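Local atomic coordinates of GH3 beta-N-acetylglucosaminidase (Paenibacillaceae, PDB entry 6K5J), a protein that hydrolyses beta-linked N-acetylglucosamine residues from the non-reducing ends of chains, as a glycoside hydrolase of family 3. Residues Gly18-Ala23 with Asp41-Gly45; Asn75-Leu79 with Leu336-Val342; Ser372-Ser378 with Lys497-Tyr503. All coordinates share one frame; numbering follows the deposited sequence.

Contact 1. Residues Gly18-Ala23 with Asp41-Gly45; sequences GQLVMA and DHVGG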
loop_
_atom_site.group_PDB
_atom_site.type_symbol
_atom_site.label_atom_id
_atom_site.label_comp_id
_atom_site.label_asym_id
_atom_site.label_seq_id
_atom_site.Cartn_x
_atom_site.Cartn_y
_atom_site.Cartn_z
ATOM N N GLY A 18 -19.508 7.314 -17.775
ATOM C CA GLY A 18 -19.511 6.553 -16.534
ATOM C C GLY A 18 -18.388 5.533 -16.447
ATOM O O GLY A 18 -17.856 5.284 -15.359
ATOM N N GLN A 19 -18.009 4.935 -17.584
ATOM C CA GLN A 19 -16.908 3.971 -17.594
ATOM C C GLN A 19 -15.615 4.578 -17.063
ATOM O O GLN A 19 -14.760 3.851 -16.545
ATOM C CB GLN A 19 -16.674 3.439 -19.008
ATOM C CG GLN A 19 -17.641 2.359 -19.430
ATOM C CD GLN A 19 -17.592 1.150 -18.514
ATOM O OE1 GLN A 19 -16.591 0.428 -18.464
ATOM N NE2 GLN A 19 -18.674 0.932 -17.774
ATOM N N LEU A 20 -15.455 5.895 -17.184
ATOM C CA LEU A 20 -14.229 6.580 -16.796
ATOM C C LEU A 20 -14.123 6.852 -15.299
ATOM O O LEU A 20 -13.142 7.472 -14.875
ATOM C CB LEU A 20 -14.117 7.902 -17.548
ATOM C CG LEU A 20 -14.395 7.849 -19.054
ATOM C CD1 LEU A 20 -14.197 9.219 -19.660
ATOM C CD2 LEU A 20 -13.486 6.832 -19.712
ATOM N N VAL A 21 -15.076 6.413 -14.487
ATOM C CA VAL A 21 -15.081 6.753 -13.065
ATOM C C VAL A 21 -15.090 5.479 -12.230
ATOM O O VAL A 21 -15.844 4.544 -12.517
ATOM C CB VAL A 21 -16.277 7.653 -12.712
ATOM C CG1 VAL A 21 -16.336 7.900 -11.202
ATOM C CG2 VAL A 21 -16.179 8.964 -13.499
ATOM N N MET A 22 -14.243 5.442 -11.206
ATOM C CA MET A 22 -14.284 4.410 -10.180
ATOM C C MET A 22 -14.627 5.077 -8.857
ATOM O O MET A 22 -13.989 6.067 -8.474
ATOM C CB MET A 22 -12.945 3.670 -10.068
ATOM C CG MET A 22 -12.916 2.653 -8.923
ATOM S SD MET A 22 -11.410 1.662 -8.969
ATOM C CE MET A 22 -11.873 0.336 -10.101
ATOM N N ALA A 23 -15.634 4.540 -8.165
ATOM C CA ALA A 23 -16.172 5.185 -6.973
ATOM C C ALA A 23 -16.185 4.214 -5.807
ATOM O O ALA A 23 -16.304 3.000 -5.986
ATOM C CB ALA A 23 -17.599 5.712 -7.199
ATOM N N ASP A 41 -25.643 6.318 -12.960
ATOM C CA ASP A 41 -24.450 6.990 -13.446
ATOM C C ASP A 41 -23.540 6.076 -14.254
ATOM O O ASP A 41 -22.562 6.559 -14.826
ATOM C CB ASP A 41 -23.683 7.600 -12.274
ATOM C CG ASP A 41 -24.533 8.597 -11.489
ATOM O OD1 ASP A 41 -25.147 9.478 -12.127
ATOM O OD2 ASP A 41 -24.589 8.494 -10.246
ATOM N N HIS A 42 -23.842 4.782 -14.317
ATOM C CA HIS A 42 -23.137 3.847 -15.196
ATOM C C HIS A 42 -21.645 3.769 -14.868
ATOM O O HIS A 42 -20.807 3.640 -15.766
ATOM C CB HIS A 42 -23.338 4.213 -16.676
ATOM C CG HIS A 42 -24.761 4.509 -17.048
ATOM N ND1 HIS A 42 -25.722 3.525 -17.159
ATOM C CD2 HIS A 42 -25.384 5.676 -17.345
ATOM C CE1 HIS A 42 -26.874 4.073 -17.506
ATOM N NE2 HIS A 42 -26.696 5.376 -17.629
ATOM N N VAL A 43 -21.298 3.846 -13.577
ATOM C CA VAL A 43 -19.883 3.853 -13.215
ATOM C C VAL A 43 -19.201 2.579 -13.713
ATOM O O VAL A 43 -19.805 1.503 -13.800
ATOM C CB VAL A 43 -19.639 4.010 -11.703
ATOM C CG1 VAL A 43 -20.045 5.409 -11.228
ATOM C CG2 VAL A 43 -20.346 2.886 -10.914
ATOM N N GLY A 44 -17.919 2.706 -14.028
ATOM C CA GLY A 44 -17.164 1.593 -14.573
ATOM C C GLY A 44 -16.525 0.733 -13.506
ATOM O O GLY A 44 -16.190 -0.431 -13.755
ATOM N N GLY A 45 -16.358 1.284 -12.306
ATOM C CA GLY A 45 -15.608 0.588 -11.276
ATOM C C GLY A 45 -16.037 0.974 -9.876
ATOM O O GLY A 45 -16.617 2.040 -9.645
HETATM O O HOH W 1 -19.073 -0.837 -15.633
HETATM O O HOH W 2 -20.810 2.620 -18.212
#
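Asp41 O faces Gly18 CA at 3.5 Å in a C-H...O contact, where the last turn of helix 13-19 lies against the chain leaving helix 32-39. Its carboxylate turns elsewhere, to a salt bridge with Lys306. His42 O makes a second C-H...O contact with Gly18 CA and takes a hydrogen bond from a water that accepts from Gln19 NE2 at 2.8 Å. A second water joins the same NE2 to Val43 O. Gln19 starts out pointing away, but a bend at chi2 (-59°) swings its amide back, leaving NE2 3.6 Å from Gly44 CA, while OE1 accepts from Lys337 NZ. Cutting the residue back to alanine is likely to leave both waters without their common donor and Lys337 without one of its acceptors. Val43 meets Val21 loosely, its CB 3.9 Å from Val21 O and the two CG1 methyls just at packing distance. Gly44 has no room for a side chain, since a CB would run into Gln19 O; its N binds Val21 O at 3.2 Å, and Gly45 N adds a weak bond to that same oxygen. Gly45 O accepts from Ala23 N at 3.1 Å, the donor standing well above the carbonyl plane, and Met22 CG lies 3.7 Å from Gly45 C. Strand 21-23, helix 32-39 and strand 45-47 form a beta-alpha-beta crossover, the repeating element of the TIM-barrel domain.

Contact 2. Residues Asn75-Leu79 with Leu336-Val342; sequences NVPLL and LKQRRAV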
loop_
_atom_site.group_PDB
_atom_site.type_symbol
_atom_site.label_atom_id
_atom_site.label_comp_id
_atom_site.label_asym_id
_atom_site.label_seq_id
_atom_site.Cartn_x
_atom_site.Cartn_y
_atom_site.Cartn_z
ATOM N N ASN A 75 -25.747 -2.821 -17.654
ATOM C CA ASN A 75 -24.512 -2.059 -17.616
ATOM C C ASN A 75 -23.305 -2.978 -17.769
ATOM O O ASN A 75 -23.372 -4.184 -17.528
ATOM C CB ASN A 75 -24.420 -1.252 -16.317
ATOM C CG ASN A 75 -25.248 0.013 -16.374
ATOM O OD1 ASN A 75 -24.906 0.952 -17.090
ATOM N ND2 ASN A 75 -26.348 0.041 -15.629
ATOM N N VAL A 76 -22.192 -2.385 -18.189
ATOM C CA VAL A 76 -20.950 -3.137 -18.389
ATOM C C VAL A 76 -20.515 -3.748 -17.060
ATOM O O VAL A 76 -20.700 -3.112 -16.002
ATOM C CB VAL A 76 -19.866 -2.204 -18.965
ATOM C CG1 VAL A 76 -18.538 -2.898 -19.103
ATOM C CG2 VAL A 76 -20.318 -1.652 -20.317
ATOM N N PRO A 77 -19.980 -4.976 -17.031
ATOM C CA PRO A 77 -19.463 -5.527 -15.768
ATOM C C PRO A 77 -18.417 -4.609 -15.149
ATOM O O PRO A 77 -17.735 -3.854 -15.844
ATOM C CB PRO A 77 -18.845 -6.868 -16.183
ATOM C CG PRO A 77 -19.572 -7.246 -17.433
ATOM C CD PRO A 77 -19.886 -5.947 -18.137
ATOM N N LEU A 78 -18.297 -4.685 -13.824
ATOM C CA LEU A 78 -17.509 -3.719 -13.063
ATOM C C LEU A 78 -16.082 -4.190 -12.812
ATOM O O LEU A 78 -15.837 -5.367 -12.527
ATOM C CB LEU A 78 -18.165 -3.457 -11.708
ATOM C CG LEU A 78 -19.558 -2.837 -11.700
ATOM C CD1 LEU A 78 -20.177 -3.038 -10.329
ATOM C CD2 LEU A 78 -19.451 -1.357 -12.034
ATOM N N LEU A 79 -15.144 -3.247 -12.875
ATOM C CA LEU A 79 -13.897 -3.412 -12.141
ATOM C C LEU A 79 -14.159 -3.188 -10.652
ATOM O O LEU A 79 -14.878 -2.266 -10.262
ATOM C CB LEU A 79 -12.833 -2.432 -12.652
ATOM C CG LEU A 79 -12.280 -2.734 -14.051
ATOM C CD1 LEU A 79 -11.540 -1.514 -14.617
ATOM C CD2 LEU A 79 -11.368 -3.965 -14.004
ATOM N N LEU A 336 -9.403 -4.360 -20.817
ATOM C CA LEU A 336 -8.984 -4.900 -19.528
ATOM C C LEU A 336 -10.083 -5.768 -18.915
ATOM O O LEU A 336 -9.818 -6.873 -18.413
ATOM C CB LEU A 336 -8.615 -3.744 -18.586
ATOM C CG LEU A 336 -8.232 -4.182 -17.166
ATOM C CD1 LEU A 336 -7.080 -5.161 -17.216
ATOM C CD2 LEU A 336 -7.884 -2.973 -16.295
ATOM N N LYS A 337 -11.324 -5.293 -18.972
ATOM C CA LYS A 337 -12.436 -6.021 -18.370
ATOM C C LYS A 337 -12.649 -7.370 -19.047
ATOM O O LYS A 337 -12.962 -8.365 -18.382
ATOM C CB LYS A 337 -13.707 -5.173 -18.440
ATOM C CG LYS A 337 -13.736 -4.027 -17.417
ATOM C CD LYS A 337 -14.977 -3.166 -17.582
ATOM C CE LYS A 337 -15.105 -2.181 -16.415
ATOM N NZ LYS A 337 -16.425 -1.501 -16.370
ATOM N N GLN A 338 -12.497 -7.421 -20.372
ATOM C CA GLN A 338 -12.568 -8.701 -21.068
ATOM C C GLN A 338 -11.407 -9.607 -20.676
ATOM O O GLN A 338 -11.590 -10.817 -20.484
ATOM C CB GLN A 338 -12.570 -8.475 -22.578
ATOM C CG GLN A 338 -12.632 -9.777 -23.359
ATOM C CD GLN A 338 -12.398 -9.589 -24.840
ATOM O OE1 GLN A 338 -12.278 -8.461 -25.325
ATOM N NE2 GLN A 338 -12.331 -10.700 -25.575
ATOM N N ARG A 339 -10.209 -9.033 -20.546
ATOM C CA ARG A 339 -8.993 -9.811 -20.315
ATOM C C ARG A 339 -8.997 -10.486 -18.955
ATOM O O ARG A 339 -8.419 -11.571 -18.796
ATOM C CB ARG A 339 -7.774 -8.907 -20.433
ATOM C CG ARG A 339 -6.475 -9.637 -20.619
ATOM C CD ARG A 339 -5.498 -8.747 -21.342
ATOM N NE ARG A 339 -5.039 -7.692 -20.457
ATOM C CZ ARG A 339 -5.131 -6.393 -20.721
ATOM N NH1 ARG A 339 -5.666 -5.959 -21.860
ATOM N NH2 ARG A 339 -4.688 -5.522 -19.835
ATOM N N ARG A 340 -9.622 -9.864 -17.964
ATOM C CA ARG A 340 -9.700 -10.433 -16.633
ATOM C C ARG A 340 -11.006 -11.174 -16.411
ATOM O O ARG A 340 -11.309 -11.540 -15.271
ATOM C CB ARG A 340 -9.505 -9.335 -15.579
ATOM C CG ARG A 340 -8.076 -8.769 -15.542
ATOM C CD ARG A 340 -7.013 -9.876 -15.425
ATOM N NE ARG A 340 -5.709 -9.413 -15.887
ATOM C CZ ARG A 340 -4.795 -10.188 -16.456
ATOM N NH1 ARG A 340 -5.035 -11.480 -16.637
ATOM N NH2 ARG A 340 -3.645 -9.671 -16.860
ATOM N N ALA A 341 -11.777 -11.410 -17.478
ATOM C CA ALA A 341 -13.047 -12.137 -17.408
ATOM C C ALA A 341 -13.875 -11.683 -16.209
ATOM O O ALA A 341 -14.318 -12.486 -15.382
ATOM C CB ALA A 341 -12.813 -13.650 -17.367
ATOM N N VAL A 342 -14.061 -10.363 -16.103
ATOM C CA VAL A 342 -14.751 -9.808 -14.945
ATOM C C VAL A 342 -16.222 -10.182 -14.914
ATOM O O VAL A 342 -16.869 -10.037 -13.872
ATOM C CB VAL A 342 -14.580 -8.274 -14.885
ATOM C CG1 VAL A 342 -13.090 -7.905 -14.910
ATOM C CG2 VAL A 342 -15.336 -7.590 -16.022
#
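Lys337 NZ donates to Pro77 O at 2.7 Å, approaching at a C=O...N angle of 154° and tilted only slightly from the carbonyl plane. With Gly44 O and Gln19 OE1 counted as well, three oxygens surround the buried ammonium, which would probably account for all three of its protons. The lysine reaches them with its chain extended beyond CG, and its methylenes are packed on the way: CE sits 3.7 Å from Leu79 CG, the two side chains meeting obliquely, whereas Val76 crosses near the tip at about a right angle, CG1 lying 3.7 Å from NZ. Around this core the apolar contacts continue. Val342 CG2 presses on Pro77 CB at 3.6 Å, and Leu79 puts CD1 4.3 Å from Leu336 CD2.

What brings Val342 back to the loop is the end of the helix. Ala341, with positive phi, is the C-prime residue of a Schellman motif: Val342 N returns to Lys337 O at 3.2 Å, and Ala341 N to Gln338 O at 3.1 Å. The turn sets Val342 toward 75-79, beside Lys337, which faces the loop from the last turn of the helix. Arg339 and Arg340, around the helix end, each form a salt bridge with Asp225. On the loop's side, Leu78 O accepts from Gln67 and Asn131. The contact thus seats the C-terminal end of helix 323-339 against the loop that leads from helix 56-72 into strand 79-81, beside strand 45-47, Leu79 sharing backbone hydrogen bonds with Gly44 and Ile46.

Contact 3. Residues Ser372-Ser378 with Lys497-Tyr503; sequences SITLLRS and KTFFAAY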
loop_
_atom_site.group_PDB
_atom_site.type_symbol
_atom_site.label_atom_id
_atom_site.label_comp_id
_atom_site.label_asym_id
_atom_site.label_seq_id
_atom_site.Cartn_x
_atom_site.Cartn_y
_atom_site.Cartn_z
ATOM N N SER A 372 13.748 -11.867 6.023
ATOM C CA SER A 372 13.620 -10.418 5.936
ATOM C C SER A 372 14.258 -9.676 7.111
ATOM O O SER A 372 14.879 -8.628 6.901
ATOM C CB SER A 372 12.124 -10.057 5.824
ATOM O OG SER A 372 11.908 -8.664 5.723
ATOM N N ILE A 373 14.141 -10.202 8.339
ATOM C CA ILE A 373 14.639 -9.497 9.522
ATOM C C ILE A 373 16.095 -9.105 9.329
ATOM O O ILE A 373 16.933 -9.925 8.934
ATOM C CB ILE A 373 14.477 -10.363 10.786
ATOM C CG1 ILE A 373 13.032 -10.886 10.908
ATOM C CG2 ILE A 373 14.925 -9.555 12.012
ATOM C CD1 ILE A 373 11.969 -9.789 11.060
ATOM N N THR A 374 16.402 -7.847 9.639
ATOM C CA THR A 374 17.692 -7.241 9.348
ATOM C C THR A 374 18.303 -6.687 10.627
ATOM O O THR A 374 17.599 -6.122 11.462
ATOM C CB THR A 374 17.511 -6.128 8.311
ATOM O OG1 THR A 374 16.882 -6.686 7.147
ATOM C CG2 THR A 374 18.845 -5.500 7.931
ATOM N N LEU A 375 19.609 -6.867 10.791
ATOM C CA LEU A 375 20.342 -6.314 11.923
ATOM C C LEU A 375 21.163 -5.135 11.420
ATOM O O LEU A 375 22.064 -5.314 10.599
ATOM C CB LEU A 375 21.249 -7.367 12.569
ATOM C CG LEU A 375 22.117 -6.918 13.765
ATOM C CD1 LEU A 375 21.280 -6.220 14.840
ATOM C CD2 LEU A 375 22.855 -8.103 14.365
ATOM N N LEU A 376 20.853 -3.937 11.903
ATOM C CA LEU A 376 21.553 -2.740 11.455
ATOM C C LEU A 376 22.686 -2.329 12.380
ATOM O O LEU A 376 23.642 -1.691 11.927
ATOM C CB LEU A 376 20.572 -1.565 11.325
ATOM C CG LEU A 376 19.678 -1.506 10.082
ATOM C CD1 LEU A 376 18.582 -2.526 10.175
ATOM C CD2 LEU A 376 19.065 -0.109 9.955
ATOM N N ARG A 377 22.618 -2.691 13.657
ATOM C CA ARG A 377 23.618 -2.233 14.611
ATOM C C ARG A 377 23.645 -3.212 15.773
ATOM O O ARG A 377 22.594 -3.653 16.228
ATOM C CB ARG A 377 23.295 -0.815 15.112
ATOM C CG ARG A 377 24.279 -0.286 16.149
ATOM C CD ARG A 377 23.824 1.039 16.747
ATOM N NE ARG A 377 23.803 2.102 15.761
ATOM C CZ ARG A 377 23.172 3.257 15.921
ATOM N NH1 ARG A 377 22.499 3.499 17.040
ATOM N NH2 ARG A 377 23.216 4.171 14.964
ATOM N N SER A 378 24.844 -3.556 16.235
ATOM C CA SER A 378 24.975 -4.376 17.433
ATOM C C SER A 378 26.397 -4.250 17.950
ATOM O O SER A 378 27.314 -3.872 17.214
ATOM C CB SER A 378 24.636 -5.843 17.170
ATOM O OG SER A 378 25.498 -6.366 16.185
ATOM N N LYS A 497 22.211 0.522 21.190
ATOM C CA LYS A 497 23.339 -0.338 20.842
ATOM C C LYS A 497 22.971 -1.466 19.885
ATOM O O LYS A 497 23.841 -1.942 19.146
ATOM C CB LYS A 497 23.950 -0.944 22.108
ATOM C CG LYS A 497 24.711 0.049 22.968
ATOM C CD LYS A 497 25.248 -0.630 24.231
ATOM C CE LYS A 497 25.460 0.379 25.355
ATOM N NZ LYS A 497 25.425 -0.283 26.683
ATOM N N THR A 498 21.717 -1.918 19.898
ATOM C CA THR A 498 21.265 -3.055 19.101
ATOM C C THR A 498 19.958 -2.672 18.430
ATOM O O THR A 498 18.977 -2.375 19.118
ATOM C CB THR A 498 21.061 -4.299 19.972
ATOM O OG1 THR A 498 22.238 -4.532 20.753
ATOM C CG2 THR A 498 20.769 -5.524 19.113
ATOM N N PHE A 499 19.944 -2.685 17.092
ATOM C CA PHE A 499 18.790 -2.229 16.320
ATOM C C PHE A 499 18.509 -3.212 15.194
ATOM O O PHE A 499 19.386 -3.478 14.364
ATOM C CB PHE A 499 19.024 -0.822 15.754
ATOM C CG PHE A 499 17.833 -0.256 15.021
ATOM C CD1 PHE A 499 17.636 -0.537 13.671
ATOM C CD2 PHE A 499 16.907 0.545 15.680
ATOM C CE1 PHE A 499 16.527 -0.031 12.984
ATOM C CE2 PHE A 499 15.802 1.064 15.010
ATOM C CZ PHE A 499 15.613 0.776 13.637
ATOM N N PHE A 500 17.281 -3.720 15.151
ATOM C CA PHE A 500 16.792 -4.595 14.093
ATOM C C PHE A 500 15.734 -3.864 13.277
ATOM O O PHE A 500 15.052 -2.968 13.779
ATOM C CB PHE A 500 16.158 -5.871 14.666
ATOM C CG PHE A 500 17.125 -6.789 15.356
ATOM C CD1 PHE A 500 17.407 -6.629 16.711
ATOM C CD2 PHE A 500 17.737 -7.832 14.657
ATOM C CE1 PHE A 500 18.285 -7.473 17.357
ATOM C CE2 PHE A 500 18.624 -8.678 15.296
ATOM C CZ PHE A 500 18.899 -8.501 16.653
ATOM N N ALA A 501 15.557 -4.292 12.023
ATOM C CA ALA A 501 14.434 -3.844 11.209
ATOM C C ALA A 501 13.571 -5.039 10.833
ATOM O O ALA A 501 14.080 -6.043 10.317
ATOM C CB ALA A 501 14.902 -3.106 9.942
ATOM N N ALA A 502 12.266 -4.921 11.073
ATOM C CA ALA A 502 11.295 -5.893 10.588
ATOM C C ALA A 502 10.392 -5.355 9.489
ATOM O O ALA A 502 9.690 -6.152 8.848
ATOM C CB ALA A 502 10.419 -6.409 11.745
ATOM N N TYR A 503 10.365 -4.040 9.269
ATOM C CA TYR A 503 9.669 -3.362 8.171
ATOM C C TYR A 503 8.147 -3.436 8.265
ATOM O O TYR A 503 7.455 -2.935 7.359
ATOM C CB TYR A 503 10.124 -3.892 6.797
ATOM C CG TYR A 503 11.631 -3.979 6.687
ATOM C CD1 TYR A 503 12.390 -2.848 6.411
ATOM C CD2 TYR A 503 12.303 -5.186 6.904
ATOM C CE1 TYR A 503 13.771 -2.911 6.326
ATOM C CE2 TYR A 503 13.686 -5.256 6.829
ATOM C CZ TYR A 503 14.411 -4.115 6.529
ATOM O OH TYR A 503 15.789 -4.173 6.447
HETATM O O HOH W 3 9.961 -8.670 7.923
#
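Thr374 carries OG1 opposite its own carbonyl carbon (chi1 -56°), and Tyr503 holds its ring in the same sense (chi1 -47°), which brings the phenol to the threonine hydroxyl with the two side chains crossing at about a right angle. They meet at one end of an antiparallel strand pair, 374-377 with 499-501, at the edge of the six-stranded mixed sheet in the alpha/beta domain that follows the barrel. Tyr503 OH donates to Thr374 OG1 at 2.8 Å, and OG1 in turn donates to Ser372 O, also at 2.8 Å and in the carbonyl plane. Ser372 O and Thr374 OG1 lie at the edge of the tyrosine ring, in its plane, while Ala501 CB covers part of one face.

The ladder begins with the hydrogen-bonded pair Thr374 and Ala501: Thr374 N to Ala501 O is 3.0 Å, and Ala501 N to Thr374 O is 2.8 Å. Further on, a classic beta bulge sets Leu376 and Arg377 together against Phe499. Its carbonyl oxygen accepts from Leu376 N at 2.9 Å and only weakly from Arg377 N, before Phe499 N returns a bond to Arg377 O. The extra residue turns Leu376 toward the partner strand, where it runs alongside Phe499 with CB at the ring edge, and CD1 reaches Ala501 CB at 3.7 Å. Arg377 lays CG beside Lys497 O and sends its guanidinium on to Val496 O and Leu493 O.

On the face bearing Leu375 and Phe500, helix 507-517 packs against the phenylalanine, which also meets Phe382 edge-to-face. Here Leu375 CD1 sits over the Phe500 ring in a CH-pi contact, 3.8 Å from the centroid and 15° off the ring normal.

How the contacts relate
From the N terminus, contact 1 comes first and closes a short loop of 17 residues that contains helix 32-39, between two neighbouring barrel strands. Contact 2 opens only afterwards and spans 256 residues, bringing the end of helix 323-339 back to the early loop before strand 79-81. Contact 3 then closes 118 residues of the following domain, pairing its first strand with its last. The three loops lie in series, none nested or crossing. Contacts 1 and 2 nonetheless touch, as where His42 ND1 meets Asn75 OD1, and together knit one side of the barrel. Contact 3 lies on the opposite side of the chain's centre, its own centre about 46 Å from that of contact 1.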